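Local coordinates for putative nudix hydrolase family member (Chromobacterium violaceum, PDB 3F13), which is a putative member of the Nudix hydrolase family that probably acts as a magnesium-dependent hydrolase, its exact substrate not being established, at residues 139-142 with 143-147. Residues are numbered along the deposited sequence; the frame is centred on the assembly and turned at random.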
ATOM      1  N   GLU B 139      12.454  10.069   2.504  1.00 27.60           N
ATOM      2  CA  GLU B 139      12.332  10.488   1.103  1.00 29.49           C
ATOM      3  C   GLU B 139      11.095   9.895   0.433  1.00 27.58           C
ATOM      4  O   GLU B 139      10.387  10.590  -0.296  1.00 27.89           O
ATOM      5  CB  GLU B 139      13.575  10.119   0.282  1.00 30.51           C
ATOM      6  CG  GLU B 139      14.796  10.976   0.597  1.00 36.64           C
ATOM      7  CD  GLU B 139      15.927  10.712  -0.383  1.00 44.94           C
ATOM      8  OE1 GLU B 139      15.871  11.287  -1.502  1.00 48.49           O
ATOM      9  OE2 GLU B 139      16.842   9.907  -0.054  1.00 48.39           O
ATOM     10  N   ALA B 140      10.882   8.596   0.653  1.00 27.42           N
ATOM     11  CA  ALA B 140       9.659   7.914   0.206  1.00 26.44           C
ATOM     12  C   ALA B 140       8.396   8.549   0.782  1.00 26.63           C
ATOM     13  O   ALA B 140       7.442   8.785   0.059  1.00 26.10           O
ATOM     14  CB  ALA B 140       9.723   6.463   0.581  1.00 27.20           C
ATOM     15  N   LEU B 141       8.405   8.846   2.074  1.00 25.56           N
ATOM     16  CA  LEU B 141       7.279   9.497   2.718  1.00 25.23           C
ATOM     17  C   LEU B 141       6.999  10.835   2.019  1.00 25.38           C
ATOM     18  O   LEU B 141       5.859  11.110   1.605  1.00 25.01           O
ATOM     19  CB  LEU B 141       7.603   9.684   4.204  1.00 25.56           C
ATOM     20  CG  LEU B 141       6.548  10.122   5.200  1.00 25.92           C
ATOM     21  CD1 LEU B 141       7.202  10.047   6.607  1.00 24.60           C
ATOM     22  CD2 LEU B 141       6.099  11.546   4.878  1.00 28.50           C
ATOM     23  N   ARG B 142       8.036  11.652   1.849  1.00 24.95           N
ATOM     24  CA  ARG B 142       7.838  12.971   1.239  1.00 26.19           C
ATOM     25  C   ARG B 142       7.374  12.862  -0.213  1.00 26.28           C
ATOM     26  O   ARG B 142       6.567  13.676  -0.678  1.00 27.31           O
ATOM     27  CB  ARG B 142       9.083  13.846   1.352  1.00 28.10           C
ATOM     28  CG  ARG B 142       9.365  14.393   2.807  1.00 28.61           C
ATOM     29  CD  ARG B 142      10.514  15.399   2.782  1.00 28.09           C
ATOM     30  NE  ARG B 142      11.778  14.739   2.502  1.00 29.13           N
ATOM     31  CZ  ARG B 142      12.453  14.018   3.389  1.00 31.19           C
ATOM     32  NH1 ARG B 142      11.992  13.865   4.634  1.00 31.92           N
ATOM     33  NH2 ARG B 142      13.571  13.431   3.024  1.00 31.78           N
ATOM     34  N   ALA B 143       7.852  11.852  -0.931  1.00 24.99           N
ATOM     35  CA  ALA B 143       7.409  11.687  -2.307  1.00 25.15           C
ATOM     36  C   ALA B 143       5.940  11.283  -2.358  1.00 25.26           C
ATOM     37  O   ALA B 143       5.191  11.711  -3.245  1.00 25.42           O
ATOM     38  CB  ALA B 143       8.301  10.706  -3.067  1.00 24.93           C
ATOM     39  N   LEU B 144       5.510  10.439  -1.415  1.00 24.58           N
ATOM     40  CA  LEU B 144       4.103  10.041  -1.384  1.00 25.41           C
ATOM     41  C   LEU B 144       3.223  11.248  -1.061  1.00 25.69           C
ATOM     42  O   LEU B 144       2.171  11.417  -1.653  1.00 25.93           O
ATOM     43  CB  LEU B 144       3.870   8.879  -0.410  1.00 25.71           C
ATOM     44  CG  LEU B 144       4.343   7.564  -1.011  1.00 28.49           C
ATOM     45  CD1 LEU B 144       4.309   6.433   0.037  1.00 33.87           C
ATOM     46  CD2 LEU B 144       3.412   7.235  -2.207  1.00 31.10           C
ATOM     47  N   LEU B 145       3.659  12.072  -0.116  1.00 26.06           N
ATOM     48  CA  LEU B 145       2.950  13.306   0.220  1.00 27.61           C
ATOM     49  C   LEU B 145       2.805  14.231  -1.010  1.00 27.91           C
ATOM     50  O   LEU B 145       1.722  14.785  -1.291  1.00 29.29           O
ATOM     51  CB  LEU B 145       3.638  13.983   1.398  1.00 29.37           C
ATOM     52  CG  LEU B 145       3.328  13.253   2.713  1.00 29.10           C
ATOM     53  CD1 LEU B 145       4.015  13.977   3.859  1.00 33.25           C
ATOM     54  CD2 LEU B 145       1.827  13.134   2.983  1.00 32.01           C
ATOM     55  N   GLY B 146       3.871  14.308  -1.789  1.00 27.51           N
ATOM     56  CA  GLY B 146       3.876  15.056  -3.043  1.00 26.80           C
ATOM     57  C   GLY B 146       2.867  14.530  -4.051  1.00 25.85           C
ATOM     58  O   GLY B 146       2.185  15.300  -4.689  1.00 26.24           O
ATOM     59  N   LEU B 147       2.796  13.205  -4.202  1.00 24.82           N
ATOM     60  CA  LEU B 147       1.755  12.557  -4.969  1.00 24.15           C
ATOM     61  C   LEU B 147       0.362  12.973  -4.496  1.00 25.29           C
ATOM     62  O   LEU B 147      -0.478  13.399  -5.299  1.00 25.22           O
ATOM     63  CB  LEU B 147       1.957  11.019  -4.922  1.00 24.34           C
ATOM     64  CG  LEU B 147       0.938  10.241  -5.771  1.00 24.44           C
ATOM     65  CD1 LEU B 147       0.833  10.797  -7.193  1.00 24.21           C
ATOM     66  CD2 LEU B 147       1.306   8.765  -5.782  1.00 28.62           C
TER
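Leu141 and Leu145, one helical turn apart, run alongside each other in the same direction, pressed together where CD2 of Leu141 meets CD1 of Leu145 at 3.4 Å, closer than methyl groups usually pack. Leu141 reaches this methyl because its CG swings beside the carbonyl carbon (chi1 -170°), whereas Leu145 keeps CG next to its own backbone N (chi1 -75°). Tyr127 of helix 118-132 touches both leucines, and Leu72, Leu74 and Leu88 of the sheet also meet Leu141. Beneath the side chains runs the i to i+4 ladder of an alpha-helix, here part of the C-terminal helix 136-157 that packs across strands 70-78 and 82-90 of the Nudix domain. Of the four backbone bonds between 139-142 and 143-147, the straightest runs from Leu145 N to Leu141 O at 3.0 Å (N-H...O 166°); Leu144 N bonds Ala140 O at 2.9 Å, and the CG of Leu144 rests 3.5 Å from that same oxygen. The loose side is that of Glu139, solvent-exposed with its CB directed away from 143-147, though its carbonyl O takes the N-H of Ala143 at 2.9 Å. Arg142, partly exposed and bent at chi3, is tethered through NH1 to the carbonyls of Arg131 and Glu133. Ala143 instead packs against Ala143 of the second subunit.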